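Local coordinates for protein glycosyl transferase (Staphylococcus aureus, PDB 5U02) that is named a glycosyl transferase, its chain combining a TarS-type linker domain with two C-terminal beta domains of the E-set clan, at residues S79-D92 with F122-I134. Numbering follows the deposited sequence.
Sequences SKLRPLLHYARAKD and FNEGEPYFEGIDI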
loop_
_atom_site.group_PDB
_atom_site.type_symbol
_atom_site.label_atom_id
_atom_site.label_comp_id
_atom_site.label_asym_id
_atom_site.label_seq_id
_atom_site.Cartn_x
_atom_site.Cartn_y
_atom_site.Cartn_z
ATOM N N SER A 79 7.193 1.885 -32.300
ATOM C CA SER A 79 8.500 2.114 -31.687
ATOM C C SER A 79 9.185 0.811 -31.286
ATOM O O SER A 79 10.411 0.693 -31.390
ATOM C CB SER A 79 8.355 3.036 -30.475
ATOM O OG SER A 79 7.387 2.543 -29.564
ATOM N N LYS A 80 8.417 -0.177 -30.829
ATOM C CA LYS A 80 9.030 -1.398 -30.319
ATOM C C LYS A 80 9.619 -2.275 -31.417
ATOM O O LYS A 80 10.268 -3.277 -31.098
ATOM C CB LYS A 80 8.010 -2.187 -29.489
ATOM C CG LYS A 80 7.171 -3.194 -30.255
ATOM C CD LYS A 80 5.915 -3.557 -29.467
ATOM C CE LYS A 80 5.581 -5.038 -29.580
ATOM N NZ LYS A 80 6.437 -5.853 -28.668
ATOM N N LEU A 81 9.434 -1.921 -32.689
ATOM C CA LEU A 81 9.990 -2.697 -33.788
ATOM C C LEU A 81 11.360 -2.210 -34.240
ATOM O O LEU A 81 12.075 -2.965 -34.910
ATOM C CB LEU A 81 9.029 -2.681 -34.980
ATOM C CG LEU A 81 7.711 -3.417 -34.739
ATOM C CD1 LEU A 81 6.694 -3.072 -35.813
ATOM C CD2 LEU A 81 7.953 -4.915 -34.679
ATOM N N ARG A 82 11.736 -0.977 -33.897
ATOM C CA ARG A 82 13.041 -0.446 -34.289
ATOM C C ARG A 82 14.209 -1.365 -33.950
ATOM O O ARG A 82 15.096 -1.526 -34.807
ATOM C CB ARG A 82 13.243 0.941 -33.656
ATOM C CG ARG A 82 12.256 1.989 -34.139
ATOM C CD ARG A 82 12.155 3.174 -33.184
ATOM N NE ARG A 82 11.003 4.015 -33.511
ATOM C CZ ARG A 82 10.531 4.984 -32.733
ATOM N NH1 ARG A 82 11.110 5.244 -31.569
ATOM N NH2 ARG A 82 9.475 5.690 -33.119
ATOM N N PRO A 83 14.292 -1.985 -32.766
ATOM C CA PRO A 83 15.389 -2.940 -32.538
ATOM C C PRO A 83 15.340 -4.155 -33.453
ATOM O O PRO A 83 16.397 -4.621 -33.896
ATOM C CB PRO A 83 15.221 -3.327 -31.062
ATOM C CG PRO A 83 14.470 -2.185 -30.456
ATOM C CD PRO A 83 13.539 -1.719 -31.526
ATOM N N LEU A 84 14.149 -4.669 -33.767
ATOM C CA LEU A 84 14.067 -5.873 -34.587
ATOM C C LEU A 84 14.374 -5.580 -36.050
ATOM O O LEU A 84 14.946 -6.421 -36.749
ATOM C CB LEU A 84 12.691 -6.515 -34.436
ATOM C CG LEU A 84 12.342 -6.891 -33.001
ATOM C CD1 LEU A 84 10.847 -6.778 -32.718
ATOM C CD2 LEU A 84 12.855 -8.282 -32.699
ATOM N N LEU A 85 13.994 -4.399 -36.537
ATOM C CA LEU A 85 14.412 -3.992 -37.876
ATOM C C LEU A 85 15.925 -3.851 -37.955
ATOM O O LEU A 85 16.539 -4.220 -38.963
ATOM C CB LEU A 85 13.744 -2.672 -38.278
ATOM C CG LEU A 85 12.224 -2.620 -38.419
ATOM C CD1 LEU A 85 11.754 -1.187 -38.658
ATOM C CD2 LEU A 85 11.786 -3.527 -39.551
ATOM N N HIS A 86 16.544 -3.331 -36.894
ATOM C CA HIS A 86 17.986 -3.111 -36.899
ATOM C C HIS A 86 18.746 -4.434 -36.895
ATOM O O HIS A 86 19.630 -4.655 -37.731
ATOM C CB HIS A 86 18.367 -2.237 -35.701
ATOM C CG HIS A 86 19.797 -2.360 -35.276
ATOM N ND1 HIS A 86 20.240 -3.360 -34.438
ATOM C CD2 HIS A 86 20.881 -1.602 -35.564
ATOM C CE1 HIS A 86 21.538 -3.216 -34.232
ATOM N NE2 HIS A 86 21.951 -2.157 -34.904
ATOM N N TYR A 87 18.407 -5.336 -35.971
ATOM C CA TYR A 87 19.053 -6.645 -35.950
ATOM C C TYR A 87 18.636 -7.527 -37.119
ATOM O O TYR A 87 19.297 -8.539 -37.372
ATOM C CB TYR A 87 18.764 -7.367 -34.633
ATOM C CG TYR A 87 19.306 -6.650 -33.417
ATOM C CD1 TYR A 87 20.666 -6.418 -33.270
ATOM C CD2 TYR A 87 18.455 -6.219 -32.410
ATOM C CE1 TYR A 87 21.160 -5.762 -32.158
ATOM C CE2 TYR A 87 18.938 -5.566 -31.300
ATOM C CZ TYR A 87 20.289 -5.341 -31.178
ATOM O OH TYR A 87 20.757 -4.690 -30.066
ATOM N N ALA A 88 17.561 -7.178 -37.831
ATOM C CA ALA A 88 17.221 -7.902 -39.052
ATOM C C ALA A 88 18.235 -7.613 -40.151
ATOM O O ALA A 88 18.835 -8.538 -40.709
ATOM C CB ALA A 88 15.811 -7.537 -39.513
ATOM N N ARG A 89 18.441 -6.332 -40.471
ATOM C CA ARG A 89 19.454 -5.966 -41.458
ATOM C C ARG A 89 20.822 -6.503 -41.063
ATOM O O ARG A 89 21.605 -6.922 -41.922
ATOM C CB ARG A 89 19.514 -4.448 -41.626
ATOM C CG ARG A 89 18.251 -3.815 -42.175
ATOM C CD ARG A 89 18.455 -2.327 -42.406
ATOM N NE ARG A 89 17.204 -1.645 -42.720
ATOM C CZ ARG A 89 16.379 -1.148 -41.805
ATOM N NH1 ARG A 89 15.257 -0.543 -42.175
ATOM N NH2 ARG A 89 16.672 -1.258 -40.517
ATOM N N ALA A 90 21.122 -6.503 -39.767
ATOM C CA ALA A 90 22.385 -7.029 -39.270
ATOM C C ALA A 90 22.393 -8.549 -39.170
ATOM O O ALA A 90 23.437 -9.117 -38.833
ATOM C CB ALA A 90 22.708 -6.419 -37.904
ATOM N N LYS A 91 21.271 -9.202 -39.461
ATOM C CA LYS A 91 21.121 -10.657 -39.374
ATOM C C LYS A 91 21.753 -11.194 -38.092
ATOM O O LYS A 91 22.568 -12.116 -38.087
ATOM C CB LYS A 91 21.687 -11.338 -40.616
ATOM C CG LYS A 91 21.347 -10.599 -41.896
ATOM C CD LYS A 91 21.698 -11.412 -43.124
ATOM C CE LYS A 91 20.999 -10.860 -44.357
ATOM N NZ LYS A 91 20.643 -11.924 -45.335
ATOM N N ASP A 92 21.336 -10.581 -36.992
ATOM C CA ASP A 92 21.870 -10.822 -35.656
ATOM C C ASP A 92 20.743 -11.419 -34.821
ATOM O O ASP A 92 19.918 -10.688 -34.269
ATOM C CB ASP A 92 22.381 -9.511 -35.064
ATOM C CG ASP A 92 23.115 -9.698 -33.759
ATOM O OD1 ASP A 92 22.992 -10.772 -33.133
ATOM O OD2 ASP A 92 23.815 -8.749 -33.357
ATOM N N PHE A 122 20.134 -3.877 -25.185
ATOM C CA PHE A 122 19.752 -5.272 -24.984
ATOM C C PHE A 122 20.932 -6.160 -24.605
ATOM O O PHE A 122 20.740 -7.184 -23.940
ATOM C CB PHE A 122 19.065 -5.809 -26.237
ATOM C CG PHE A 122 17.688 -5.245 -26.458
ATOM C CD1 PHE A 122 16.577 -5.801 -25.836
ATOM C CD2 PHE A 122 17.506 -4.147 -27.278
ATOM C CE1 PHE A 122 15.311 -5.272 -26.042
ATOM C CE2 PHE A 122 16.250 -3.618 -27.488
ATOM C CZ PHE A 122 15.149 -4.178 -26.870
ATOM N N ASN A 123 22.147 -5.798 -25.008
ATOM C CA ASN A 123 23.337 -6.561 -24.652
ATOM C C ASN A 123 24.506 -5.607 -24.475
ATOM O O ASN A 123 24.460 -4.450 -24.901
ATOM C CB ASN A 123 23.663 -7.634 -25.703
ATOM C CG ASN A 123 23.001 -8.971 -25.402
ATOM O OD1 ASN A 123 23.469 -9.732 -24.551
ATOM N ND2 ASN A 123 21.898 -9.256 -26.085
ATOM N N GLU A 124 25.560 -6.108 -23.836
ATOM C CA GLU A 124 26.721 -5.278 -23.544
ATOM C C GLU A 124 27.395 -4.826 -24.832
ATOM O O GLU A 124 27.676 -5.637 -25.719
ATOM C CB GLU A 124 27.707 -6.049 -22.667
ATOM C CG GLU A 124 28.852 -5.210 -22.119
ATOM C CD GLU A 124 29.669 -5.952 -21.079
ATOM O OE1 GLU A 124 30.054 -7.113 -21.338
ATOM O OE2 GLU A 124 29.919 -5.378 -19.998
ATOM N N GLY A 125 27.646 -3.520 -24.937
ATOM C CA GLY A 125 28.296 -2.946 -26.095
ATOM C C GLY A 125 27.370 -2.528 -27.218
ATOM O O GLY A 125 27.809 -1.809 -28.126
ATOM N N GLU A 126 26.109 -2.949 -27.189
ATOM C CA GLU A 126 25.162 -2.630 -28.242
ATOM C C GLU A 126 24.564 -1.241 -28.017
ATOM O O GLU A 126 24.576 -0.725 -26.895
ATOM C CB GLU A 126 24.068 -3.694 -28.279
ATOM C CG GLU A 126 23.625 -4.112 -29.672
ATOM C CD GLU A 126 24.627 -4.991 -30.386
ATOM O OE1 GLU A 126 24.528 -5.114 -31.625
ATOM O OE2 GLU A 126 25.507 -5.566 -29.714
ATOM N N PRO A 127 24.058 -0.597 -29.072
ATOM C CA PRO A 127 23.464 0.737 -28.909
ATOM C C PRO A 127 22.248 0.728 -27.994
ATOM O O PRO A 127 21.699 -0.311 -27.621
ATOM C CB PRO A 127 23.071 1.127 -30.336
ATOM C CG PRO A 127 24.012 0.377 -31.196
ATOM C CD PRO A 127 24.257 -0.928 -30.495
ATOM N N TYR A 128 21.828 1.936 -27.629
ATOM C CA TYR A 128 20.583 2.166 -26.911
ATOM C C TYR A 128 19.512 2.579 -27.913
ATOM O O TYR A 128 19.675 3.578 -28.623
ATOM C CB TYR A 128 20.749 3.255 -25.849
ATOM C CG TYR A 128 21.227 2.788 -24.490
ATOM C CD1 TYR A 128 22.574 2.552 -24.246
ATOM C CD2 TYR A 128 20.332 2.620 -23.439
ATOM C CE1 TYR A 128 23.016 2.144 -23.001
ATOM C CE2 TYR A 128 20.763 2.211 -22.192
ATOM C CZ TYR A 128 22.107 1.974 -21.979
ATOM O OH TYR A 128 22.545 1.568 -20.740
ATOM N N PHE A 129 18.429 1.811 -27.976
ATOM C CA PHE A 129 17.237 2.216 -28.708
ATOM C C PHE A 129 16.314 2.960 -27.752
ATOM O O PHE A 129 15.980 2.451 -26.678
ATOM C CB PHE A 129 16.527 1.005 -29.315
ATOM C CG PHE A 129 17.383 0.220 -30.268
ATOM C CD1 PHE A 129 18.179 -0.818 -29.811
ATOM C CD2 PHE A 129 17.399 0.527 -31.620
ATOM C CE1 PHE A 129 18.972 -1.539 -30.686
ATOM C CE2 PHE A 129 18.188 -0.191 -32.497
ATOM C CZ PHE A 129 18.975 -1.226 -32.029
ATOM N N GLU A 130 15.910 4.166 -28.137
ATOM C CA GLU A 130 15.264 5.089 -27.218
ATOM C C GLU A 130 13.821 5.354 -27.632
ATOM O O GLU A 130 13.487 5.357 -28.821
ATOM C CB GLU A 130 16.052 6.409 -27.143
ATOM C CG GLU A 130 17.566 6.202 -27.179
ATOM C CD GLU A 130 18.340 7.256 -26.406
ATOM O OE1 GLU A 130 19.329 7.785 -26.951
ATOM O OE2 GLU A 130 17.968 7.552 -25.253
ATOM N N GLY A 131 12.966 5.562 -26.631
ATOM C CA GLY A 131 11.588 5.958 -26.858
ATOM C C GLY A 131 10.641 4.837 -27.241
ATOM O O GLY A 131 9.828 4.996 -28.155
ATOM N N ILE A 132 10.717 3.713 -26.539
ATOM C CA ILE A 132 9.913 2.538 -26.862
ATOM C C ILE A 132 8.635 2.569 -26.033
ATOM O O ILE A 132 8.688 2.560 -24.798
ATOM C CB ILE A 132 10.704 1.246 -26.613
ATOM C CG1 ILE A 132 12.069 1.327 -27.302
ATOM C CG2 ILE A 132 9.919 0.035 -27.092
ATOM C CD1 ILE A 132 12.907 0.073 -27.171
ATOM N N ASP A 133 7.487 2.598 -26.710
ATOM C CA ASP A 133 6.195 2.640 -26.033
ATOM C C ASP A 133 5.988 1.388 -25.180
ATOM O O ASP A 133 6.588 0.335 -25.413
ATOM C CB ASP A 133 5.059 2.766 -27.053
ATOM C CG ASP A 133 4.823 4.202 -27.498
ATOM O OD1 ASP A 133 5.456 5.118 -26.937
ATOM O OD2 ASP A 133 3.998 4.414 -28.413
ATOM N N ILE A 134 5.120 1.512 -24.178
ATOM C CA ILE A 134 4.787 0.408 -23.284
ATOM C C ILE A 134 3.372 -0.049 -23.612
ATOM O O ILE A 134 2.402 0.690 -23.402
ATOM C CB ILE A 134 4.912 0.800 -21.808
ATOM C CG1 ILE A 134 6.267 1.449 -21.543
ATOM C CG2 ILE A 134 4.724 -0.426 -20.927
ATOM C CD1 ILE A 134 6.644 1.472 -20.071
HETATM O O HOH W 1 20.510 -3.116 -27.500
#
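Phe129 lies face down on Pro83, where helix 82-89 of the linker domain packs against strand 129-132, an outermost strand of a small three-stranded antiparallel sheet. Strand and helix axes run roughly antiparallel, 10.0 Å apart at their closest. Pro83 CA sits almost on the normal of the Phe129 ring, 4.0 Å from its centroid, a CH-pi contact. The rim of the same ring completes an aromatic cluster: its edge points into the face of His86, the planes 70° apart, and in an offset edge-to-face pair toward the face of Tyr87. His86 CG stands anti to its backbone N (chi1 158°), which turns a face of the imidazole toward Phe129 CZ, 3.5 Å from His86 ND1. Phe122 crosses Pro83 at about a right angle, its CE2 3.7 Å from Pro83 CB, and Phe122 itself reaches Val99 of helix 93-105. A water bridges Tyr87 OH and Pro127 O, donating to the latter and tying the loop to the helix. The bent chain of Glu126 comes to the phenol edge, and its OE1 lies 4.1 Å from Asp92 OD2; such like charges would probably raise the proton affinity of one carboxylate. Toward the other end of the strand, Ile132 CG2 rests on Lys80 CA at 3.6 Å. Asp133 N donates a nearly straight hydrogen bond (175°) to Ser79 OG, 2.9 Å away.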